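Local atomic coordinates of threonine synthase (Brucella melitensis bv. 1, PDB entry 4F4F), a protein that probably catalyses the pyridoxal-phosphate-dependent conversion of O-phospho-L-homoserine and water to L-threonine and phosphate, the last step of threonine biosynthesis. Residues P95-E103 / R400-V410; G366-I377 / L388-V398. One frame throughout, in Å; residues are numbered along the deposited sequence.

Contact 1 of 2, residues P95-E103 / R400-V410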
loop_
_atom_site.group_PDB
_atom_site.type_symbol
_atom_site.label_atom_id
_atom_site.label_comp_id
_atom_site.label_asym_id
_atom_site.label_seq_id
_atom_site.Cartn_x
_atom_site.Cartn_y
_atom_site.Cartn_z
ATOM N N PRO A 95 6.066 14.848 4.300
ATOM C CA PRO A 95 6.137 16.296 3.996
ATOM C C PRO A 95 5.878 16.606 2.523
ATOM O O PRO A 95 6.106 15.748 1.672
ATOM C CB PRO A 95 7.558 16.637 4.310
ATOM C CG PRO A 95 8.309 15.372 3.996
ATOM C CD PRO A 95 7.399 14.248 4.409
ATOM N N LEU A 96 5.380 17.810 2.248
ATOM C CA LEU A 96 5.280 18.323 0.870
ATOM C C LEU A 96 6.578 19.022 0.442
ATOM O O LEU A 96 7.224 19.693 1.241
ATOM C CB LEU A 96 4.101 19.291 0.743
ATOM C CG LEU A 96 2.698 18.720 0.919
ATOM C CD1 LEU A 96 1.671 19.867 1.118
ATOM C CD2 LEU A 96 2.289 17.821 -0.241
ATOM N N VAL A 97 6.933 18.879 -0.843
ATOM C CA VAL A 97 7.979 19.664 -1.478
ATOM C C VAL A 97 7.331 20.268 -2.721
ATOM O O VAL A 97 6.781 19.537 -3.530
ATOM C CB VAL A 97 9.198 18.785 -1.846
ATOM C CG1 VAL A 97 10.215 19.602 -2.680
ATOM C CG2 VAL A 97 9.838 18.241 -0.576
ATOM N N GLN A 98 7.310 21.592 -2.826
ATOM C CA GLN A 98 6.692 22.251 -3.984
ATOM C C GLN A 98 7.548 22.062 -5.216
ATOM O O GLN A 98 8.752 22.290 -5.145
ATOM C CB GLN A 98 6.536 23.732 -3.723
ATOM C CG GLN A 98 5.719 24.441 -4.786
ATOM C CD GLN A 98 5.324 25.838 -4.358
ATOM O OE1 GLN A 98 5.792 26.340 -3.309
ATOM N NE2 GLN A 98 4.465 26.479 -5.148
ATOM N N THR A 99 6.928 21.719 -6.353
ATOM C CA THR A 99 7.684 21.504 -7.613
ATOM C C THR A 99 7.299 22.439 -8.780
ATOM O O THR A 99 7.992 22.475 -9.784
ATOM C CB THR A 99 7.571 20.030 -8.085
ATOM O OG1 THR A 99 6.200 19.611 -8.038
ATOM C CG2 THR A 99 8.395 19.104 -7.194
ATOM N N ASP A 100 6.195 23.162 -8.634
ATOM C CA ASP A 100 5.776 24.174 -9.556
ATOM C C ASP A 100 4.791 25.077 -8.789
ATOM O O ASP A 100 4.426 24.795 -7.631
ATOM C CB ASP A 100 5.131 23.528 -10.784
ATOM C CG ASP A 100 5.108 24.436 -12.007
ATOM O OD1 ASP A 100 5.380 25.639 -11.902
ATOM O OD2 ASP A 100 4.795 23.900 -13.074
ATOM N N ALA A 101 4.357 26.149 -9.438
ATOM C CA ALA A 101 3.455 27.116 -8.840
ATOM C C ALA A 101 2.206 26.527 -8.193
ATOM O O ALA A 101 1.748 27.037 -7.188
ATOM C CB ALA A 101 3.063 28.180 -9.849
ATOM N N ASN A 102 1.678 25.432 -8.713
ATOM C CA ASN A 102 0.465 24.848 -8.140
ATOM C C ASN A 102 0.579 23.343 -8.024
ATOM O O ASN A 102 -0.400 22.618 -8.201
ATOM C CB ASN A 102 -0.682 25.226 -9.058
ATOM C CG ASN A 102 -2.030 25.058 -8.414
ATOM O OD1 ASN A 102 -2.195 25.277 -7.235
ATOM N ND2 ASN A 102 -3.001 24.708 -9.205
ATOM N N GLU A 103 1.783 22.863 -7.752
ATOM C CA GLU A 103 2.088 21.450 -7.770
ATOM C C GLU A 103 3.060 21.138 -6.662
ATOM O O GLU A 103 4.073 21.847 -6.500
ATOM C CB GLU A 103 2.731 21.081 -9.100
ATOM C CG GLU A 103 3.141 19.634 -9.287
ATOM C CD GLU A 103 3.970 19.481 -10.558
ATOM O OE1 GLU A 103 3.394 19.377 -11.688
ATOM O OE2 GLU A 103 5.218 19.510 -10.436
ATOM N N ARG A 400 0.548 16.055 -14.705
ATOM C CA ARG A 400 0.653 17.210 -15.599
ATOM C C ARG A 400 -0.183 17.047 -16.865
ATOM O O ARG A 400 -0.674 18.016 -17.397
ATOM C CB ARG A 400 2.119 17.497 -15.943
ATOM C CG ARG A 400 2.914 17.903 -14.717
ATOM C CD ARG A 400 4.404 18.015 -14.977
ATOM N NE ARG A 400 5.102 18.561 -13.821
ATOM C CZ ARG A 400 6.398 18.885 -13.773
ATOM N NH1 ARG A 400 7.195 18.689 -14.803
ATOM N NH2 ARG A 400 6.919 19.407 -12.675
ATOM N N GLU A 401 -0.339 15.818 -17.333
ATOM C CA GLU A 401 -1.171 15.530 -18.488
ATOM C C GLU A 401 -2.660 15.608 -18.173
ATOM O O GLU A 401 -3.440 16.092 -18.974
ATOM C CB GLU A 401 -0.853 14.114 -18.991
ATOM C CG GLU A 401 -1.452 13.766 -20.356
ATOM C CD GLU A 401 -1.150 12.333 -20.768
ATOM O OE1 GLU A 401 -0.625 11.556 -19.953
ATOM O OE2 GLU A 401 -1.427 11.980 -21.927
ATOM N N LYS A 402 -3.052 15.099 -17.002
ATOM C CA LYS A 402 -4.457 14.900 -16.700
ATOM C C LYS A 402 -5.056 15.971 -15.822
ATOM O O LYS A 402 -6.252 16.000 -15.683
ATOM C CB LYS A 402 -4.659 13.557 -16.000
ATOM C CG LYS A 402 -4.304 12.360 -16.846
ATOM C CD LYS A 402 -5.345 12.151 -17.922
ATOM C CE LYS A 402 -4.682 11.809 -19.221
ATOM N NZ LYS A 402 -5.693 11.347 -20.190
ATOM N N ALA A 403 -4.257 16.837 -15.214
ATOM C CA ALA A 403 -4.820 17.787 -14.256
ATOM C C ALA A 403 -5.699 18.761 -14.995
ATOM O O ALA A 403 -5.323 19.298 -16.029
ATOM C CB ALA A 403 -3.752 18.528 -13.463
ATOM N N SER A 404 -6.868 18.997 -14.432
ATOM C CA SER A 404 -7.801 19.971 -14.963
ATOM C C SER A 404 -8.367 20.747 -13.782
ATOM O O SER A 404 -8.828 20.156 -12.814
ATOM C CB SER A 404 -8.909 19.248 -15.695
ATOM O OG SER A 404 -9.726 20.180 -16.329
ATOM N N GLY A 405 -8.287 22.063 -13.841
ATOM C CA GLY A 405 -8.898 22.875 -12.831
ATOM C C GLY A 405 -7.885 23.740 -12.155
ATOM O O GLY A 405 -6.702 23.787 -12.525
ATOM N N THR A 406 -8.382 24.444 -11.156
ATOM C CA THR A 406 -7.602 25.399 -10.437
ATOM C C THR A 406 -7.081 24.796 -9.124
ATOM O O THR A 406 -6.240 25.391 -8.479
ATOM C CB THR A 406 -8.454 26.654 -10.156
ATOM O OG1 THR A 406 -9.411 26.363 -9.140
ATOM C CG2 THR A 406 -9.213 27.067 -11.439
ATOM N N ALA A 407 -7.554 23.619 -8.735
ATOM C CA ALA A 407 -7.073 23.022 -7.493
ATOM C C ALA A 407 -5.562 22.790 -7.509
ATOM O O ALA A 407 -5.005 22.426 -8.542
ATOM C CB ALA A 407 -7.786 21.708 -7.207
ATOM N N PRO A 408 -4.909 22.921 -6.344
ATOM C CA PRO A 408 -3.536 22.473 -6.231
ATOM C C PRO A 408 -3.434 20.962 -6.392
ATOM O O PRO A 408 -4.324 20.219 -5.944
ATOM C CB PRO A 408 -3.177 22.820 -4.793
ATOM C CG PRO A 408 -4.473 22.817 -4.075
ATOM C CD PRO A 408 -5.444 23.365 -5.038
ATOM N N MET A 409 -2.359 20.537 -7.051
ATOM C CA MET A 409 -2.100 19.118 -7.299
ATOM C C MET A 409 -1.009 18.600 -6.368
ATOM O O MET A 409 0.106 19.155 -6.298
ATOM C CB MET A 409 -1.666 18.926 -8.760
ATOM C CG MET A 409 -1.393 17.472 -9.143
ATOM S SD MET A 409 -2.819 16.389 -8.906
ATOM C CE MET A 409 -3.810 16.877 -10.304
ATOM N N VAL A 410 -1.321 17.510 -5.692
ATOM C CA VAL A 410 -0.397 16.805 -4.876
ATOM C C VAL A 410 -0.129 15.474 -5.550
ATOM O O VAL A 410 -1.075 14.691 -5.832
ATOM C CB VAL A 410 -0.990 16.570 -3.498
ATOM C CG1 VAL A 410 -0.033 15.717 -2.667
ATOM C CG2 VAL A 410 -1.300 17.920 -2.814
HETATM O O HOH W 1 -4.656 26.617 -6.626
#
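Glu103 OE2 is gripped by two donors: Arg400 NH2 at 2.8 Å on its syn lone pair, and the hydroxyl OG1 of Thr99 at 2.6 Å on its anti lone pair. The other carboxylate oxygen, Glu103 OE1, takes Arg400 NE at 2.9 Å, again on the syn side. Arg400 therefore holds the carboxylate side-on with two nearly straight bonds, and the carboxylate and guanidinium planes lie only 19° apart. Both side chains supply the reach: Arg400 runs extended from CG to NE off the last turn of helix 390-402, while Glu103 carries its CG anti to the backbone N (chi1 179°).

Beside this bridge the two backbones begin a parallel pairing. Met409 N donates to Asn102 O at 3.1 Å, and Glu103 CA makes a CA-H...O contact with Met409 O. Strand 409-413 is thereby laid against strand 103-107, with strand 253-258 on its other side. Thr99 and Asp100 both face Glu103 in a classic beta bulge, where the hairpin from strand 96-100 turns back. At the turn, Asn102 ND2 makes weak bonds to the carbonyls of Thr406 and Ala407, and a water joins Asn102 OD1 to Thr406 O. Farther along the hairpin, Leu96 CD2 meets Val410 CG1 at 4.0 Å, the two side chains crossing at about a right angle.

With Thr99 fixing one oxygen from the side remote from the arginine, the carboxylate has little freedom to rotate, and the paired charges probably keep Glu103 ionised although the residue is buried.

Contact 2 of 2, residues G366-I377 / L388-V398. With PLP (pyridoxal-5'-phosphate), chain C.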
loop_
_atom_site.group_PDB
_atom_site.type_symbol
_atom_site.label_atom_id
_atom_site.label_comp_id
_atom_site.label_asym_id
_atom_site.label_seq_id
_atom_site.Cartn_x
_atom_site.Cartn_y
_atom_site.Cartn_z
ATOM N N GLY A 366 -4.046 8.005 -16.341
ATOM C CA GLY A 366 -3.116 8.101 -17.456
ATOM C C GLY A 366 -1.957 7.159 -17.231
ATOM O O GLY A 366 -1.811 6.556 -16.143
ATOM N N ARG A 367 -1.131 7.087 -18.256
ATOM C CA ARG A 367 -0.052 6.156 -18.347
ATOM C C ARG A 367 1.242 6.892 -18.639
ATOM O O ARG A 367 1.230 7.957 -19.252
ATOM C CB ARG A 367 -0.372 5.222 -19.499
ATOM C CG ARG A 367 0.512 4.023 -19.631
ATOM C CD ARG A 367 0.249 3.317 -20.957
ATOM N NE ARG A 367 0.611 4.157 -22.101
ATOM C CZ ARG A 367 0.483 3.804 -23.383
ATOM N NH1 ARG A 367 0.027 2.599 -23.708
ATOM N NH2 ARG A 367 0.842 4.654 -24.336
ATOM N N SER A 368 2.361 6.302 -18.224
ATOM C CA SER A 368 3.704 6.815 -18.589
ATOM C C SER A 368 4.585 5.624 -18.990
ATOM O O SER A 368 4.747 4.682 -18.206
ATOM C CB SER A 368 4.344 7.560 -17.419
ATOM O OG SER A 368 5.623 8.098 -17.753
ATOM N N THR A 369 5.101 5.657 -20.209
ATOM C CA THR A 369 6.027 4.621 -20.682
ATOM C C THR A 369 7.389 4.793 -20.007
ATOM O O THR A 369 7.666 5.820 -19.369
ATOM C CB THR A 369 6.251 4.743 -22.196
ATOM O OG1 THR A 369 6.847 6.012 -22.472
ATOM C CG2 THR A 369 4.919 4.590 -22.976
ATOM N N VAL A 370 8.258 3.808 -20.197
ATOM C CA VAL A 370 9.602 3.866 -19.640
ATOM C C VAL A 370 10.327 5.130 -20.094
ATOM O O VAL A 370 10.913 5.807 -19.281
ATOM C CB VAL A 370 10.408 2.589 -19.989
ATOM C CG1 VAL A 370 11.910 2.824 -19.816
ATOM C CG2 VAL A 370 9.906 1.410 -19.147
ATOM N N ASP A 371 10.257 5.471 -21.378
ATOM C CA ASP A 371 10.942 6.660 -21.899
ATOM C C ASP A 371 10.340 7.972 -21.351
ATOM O O ASP A 371 11.065 8.917 -21.046
ATOM C CB ASP A 371 10.914 6.675 -23.438
ATOM C CG ASP A 371 11.858 5.642 -24.054
ATOM O OD1 ASP A 371 12.643 5.020 -23.304
ATOM O OD2 ASP A 371 11.840 5.468 -25.280
ATOM N N GLU A 372 9.019 8.014 -21.254
ATOM C CA GLU A 372 8.318 9.185 -20.717
ATOM C C GLU A 372 8.672 9.377 -19.260
ATOM O O GLU A 372 8.904 10.485 -18.816
ATOM C CB GLU A 372 6.811 9.025 -20.861
ATOM C CG GLU A 372 6.333 9.201 -22.289
ATOM C CD GLU A 372 4.935 8.684 -22.540
ATOM O OE1 GLU A 372 4.318 8.073 -21.662
ATOM O OE2 GLU A 372 4.451 8.842 -23.679
ATOM N N THR A 373 8.721 8.276 -18.519
ATOM C CA THR A 373 9.102 8.316 -17.102
ATOM C C THR A 373 10.547 8.827 -16.942
ATOM O O THR A 373 10.810 9.698 -16.101
ATOM C CB THR A 373 8.945 6.932 -16.458
ATOM O OG1 THR A 373 7.593 6.443 -16.632
ATOM C CG2 THR A 373 9.279 6.964 -14.996
ATOM N N ALA A 374 11.487 8.307 -17.741
ATOM C CA ALA A 374 12.871 8.801 -17.698
ATOM C C ALA A 374 12.956 10.312 -18.001
ATOM O O ALA A 374 13.709 11.052 -17.362
ATOM C CB ALA A 374 13.763 8.011 -18.640
ATOM N N ALA A 375 12.203 10.741 -19.017
ATOM C CA ALA A 375 12.220 12.126 -19.461
ATOM C C ALA A 375 11.739 13.035 -18.307
ATOM O O ALA A 375 12.301 14.094 -18.093
ATOM C CB ALA A 375 11.354 12.297 -20.720
ATOM N N THR A 376 10.706 12.592 -17.589
ATOM C CA THR A 376 10.188 13.301 -16.420
ATOM C C THR A 376 11.220 13.390 -15.303
ATOM O O THR A 376 11.442 14.477 -14.743
ATOM C CB THR A 376 8.914 12.632 -15.916
ATOM O OG1 THR A 376 8.009 12.467 -17.027
ATOM C CG2 THR A 376 8.249 13.457 -14.808
ATOM N N ILE A 377 11.918 12.302 -15.003
ATOM C CA ILE A 377 13.000 12.392 -13.977
ATOM C C ILE A 377 14.024 13.455 -14.384
ATOM O O ILE A 377 14.396 14.316 -13.602
ATOM C CB ILE A 377 13.726 11.043 -13.705
ATOM C CG1 ILE A 377 12.754 9.982 -13.137
ATOM C CG2 ILE A 377 14.909 11.271 -12.762
ATOM C CD1 ILE A 377 13.314 8.571 -13.103
ATOM N N LEU A 388 13.411 12.521 -8.614
ATOM C CA LEU A 388 12.345 11.527 -8.479
ATOM C C LEU A 388 12.823 10.096 -8.780
ATOM O O LEU A 388 13.625 9.853 -9.690
ATOM C CB LEU A 388 11.213 11.836 -9.470
ATOM C CG LEU A 388 10.425 13.126 -9.276
ATOM C CD1 LEU A 388 10.026 13.746 -10.612
ATOM C CD2 LEU A 388 9.216 12.875 -8.357
ATOM N N ASP A 389 12.245 9.148 -8.054
ATOM C CA ASP A 389 12.304 7.750 -8.438
ATOM C C ASP A 389 11.323 7.550 -9.629
ATOM O O ASP A 389 10.502 8.437 -9.950
ATOM C CB ASP A 389 11.994 6.828 -7.229
ATOM C CG ASP A 389 10.648 6.148 -7.336
ATOM O OD1 ASP A 389 10.617 4.947 -7.640
ATOM O OD2 ASP A 389 9.622 6.824 -7.132
ATOM N N PRO A 390 11.369 6.384 -10.276
ATOM C CA PRO A 390 10.500 6.170 -11.455
ATOM C C PRO A 390 8.993 6.095 -11.164
ATOM O O PRO A 390 8.216 6.678 -11.898
ATOM C CB PRO A 390 11.005 4.854 -12.048
ATOM C CG PRO A 390 11.980 4.289 -11.080
ATOM C CD PRO A 390 12.400 5.344 -10.132
ATOM N N HIS A 391 8.595 5.428 -10.084
ATOM C CA HIS A 391 7.187 5.355 -9.727
ATOM C C HIS A 391 6.644 6.771 -9.509
ATOM O O HIS A 391 5.584 7.143 -10.028
ATOM C CB HIS A 391 6.964 4.513 -8.462
ATOM C CG HIS A 391 7.558 3.124 -8.504
ATOM N ND1 HIS A 391 8.861 2.870 -8.235
ATOM C CD2 HIS A 391 6.969 1.893 -8.761
ATOM C CE1 HIS A 391 9.081 1.552 -8.312
ATOM N NE2 HIS A 391 7.922 0.954 -8.650
ATOM N N SER A 392 7.372 7.569 -8.742
ATOM C CA SER A 392 6.958 8.935 -8.448
ATOM C C SER A 392 6.952 9.822 -9.684
ATOM O O SER A 392 6.062 10.652 -9.857
ATOM C CB SER A 392 7.878 9.541 -7.399
ATOM O OG SER A 392 7.962 8.702 -6.250
ATOM N N ALA A 393 7.911 9.602 -10.574
ATOM C CA ALA A 393 7.946 10.341 -11.820
ATOM C C ALA A 393 6.738 10.024 -12.696
ATOM O O ALA A 393 6.244 10.903 -13.398
ATOM C CB ALA A 393 9.253 10.086 -12.562
ATOM N N ILE A 394 6.281 8.767 -12.689
ATOM C CA ILE A 394 5.019 8.415 -13.340
ATOM C C ILE A 394 3.901 9.299 -12.840
ATOM O O ILE A 394 3.176 9.897 -13.629
ATOM C CB ILE A 394 4.687 6.905 -13.214
ATOM C CG1 ILE A 394 5.719 6.130 -14.057
ATOM C CG2 ILE A 394 3.256 6.607 -13.704
ATOM C CD1 ILE A 394 5.667 4.601 -14.000
ATOM N N GLY A 395 3.760 9.398 -11.529
ATOM C CA GLY A 395 2.822 10.335 -10.945
ATOM C C GLY A 395 2.906 11.757 -11.467
ATOM O O GLY A 395 1.873 12.369 -11.775
ATOM N N VAL A 396 4.108 12.311 -11.546
ATOM C CA VAL A 396 4.277 13.703 -12.025
ATOM C C VAL A 396 3.889 13.816 -13.499
ATOM O O VAL A 396 3.111 14.679 -13.881
ATOM C CB VAL A 396 5.701 14.249 -11.784
ATOM C CG1 VAL A 396 5.864 15.628 -12.400
ATOM C CG2 VAL A 396 6.033 14.294 -10.290
ATOM N N LYS A 397 4.381 12.916 -14.332
ATOM C CA LYS A 397 4.018 12.932 -15.748
ATOM C C LYS A 397 2.479 12.946 -15.950
ATOM O O LYS A 397 1.919 13.781 -16.700
ATOM C CB LYS A 397 4.635 11.719 -16.460
ATOM C CG LYS A 397 4.441 11.703 -17.962
ATOM C CD LYS A 397 3.160 11.073 -18.454
ATOM C CE LYS A 397 3.241 10.830 -19.963
ATOM N NZ LYS A 397 2.040 10.134 -20.493
ATOM N N VAL A 398 1.807 12.000 -15.311
ATOM C CA VAL A 398 0.362 11.837 -15.504
ATOM C C VAL A 398 -0.407 13.015 -14.881
ATOM O O VAL A 398 -1.404 13.491 -15.443
ATOM C CB VAL A 398 -0.117 10.478 -14.928
ATOM C CG1 VAL A 398 -1.648 10.363 -14.907
ATOM C CG2 VAL A 398 0.510 9.313 -15.685
HETATM N N1 PLP C . 4.760 2.895 -5.967
HETATM C C2 PLP C . 5.604 2.182 -5.129
HETATM C C2A PLP C . 7.032 2.583 -4.830
HETATM C C3 PLP C . 5.089 0.957 -4.451
HETATM O O3 PLP C . 5.924 0.250 -3.608
HETATM C C4 PLP C . 3.667 0.556 -4.752
HETATM C C4A PLP C . 3.021 -0.642 -4.134
HETATM C C5 PLP C . 2.849 1.401 -5.658
HETATM C C6 PLP C . 3.462 2.550 -6.210
HETATM C C5A PLP C . 1.377 1.019 -5.921
HETATM O O4P PLP C . 0.506 1.072 -4.715
HETATM P P PLP C . -1.039 0.517 -4.615
HETATM O O1P PLP C . -1.765 1.137 -5.799
HETATM O O2P PLP C . -0.885 -0.987 -4.709
HETATM O O3P PLP C . -1.611 0.942 -3.279
HETATM O O HOH W 2 2.398 10.268 -23.227
HETATM O O HOH W 3 13.720 14.123 -10.883
#
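Lys397 NZ donates to Arg367 O at 2.6 Å, meeting the carbonyl nearly end-on, and makes a weaker salt bridge to Glu372 OE1 at 3.3 Å. A water also bridges NZ to Glu372 OE2, and Glu401 supplies a second carboxylate for the ammonium. A bend at chi2 (-87°) turns the lysine chain past Ser368, so its methylenes pack on Ser368 CB and OG. Glu372 OE1 is itself held by Thr369 N, half of a capping box whose other half is Glu372 N on Thr369 OG1. The hydroxyls of Thr373 and Thr376 bond within their own segment, to Thr369 O and Glu372 O.

Strand 363-367 leads through this capped turn into helix 370-384, which crosses helix 390-402 at 90° with the local axes 8.5 Å apart. Helix 390-402 also packs on the mixed sheet, Ile394 and Val398 touching strand 278-285.

Van der Waals packing fills the crossing. Ile377 CG1 rests on Ala393 CB at 3.5 Å, and its CD1 reaches Pro390 CA. Thr376 CG2 touches Ala393 O and Val396 CG1. Thr373 OG1 abuts Ile394 CG1, whereas its CG2 approaches Pro390 O at 3.3 Å. At the strand end, Val398 CG2 packs against Gly366 C at 3.6 Å.

At the start of helix 390-402, His391 meets the cofactor: PLP C2A lies over one face of its ring, offset toward the rim. In the ring plane, His391 ND1 donates to the syn lone pair of Asp389 OD1 at 2.8 Å. Asp389 is also the helix N-cap, its OD2 accepting from both N and OG of Ser392.

Helix 390-402 serves both contacts from different parts of its length: residues 390-398 pack in contact 2, and the last turn sends Arg400 into contact 1. Their centres are 15 Å apart, and they touch where Glu401 OE1 lies 4.1 Å from Arg367 O. Along the chain, contact 2 is nested within the loop that contact 1 closes. Both reach the same mixed sheet, whose outermost strands, 96-100 and 363-367, belong to contacts 1 and 2 respectively. The cofactor lies beside contact 2, where His391 lines its pocket; from contact 1, the side chain of Val410 is about 10 Å from that of PLP-binding Thr414.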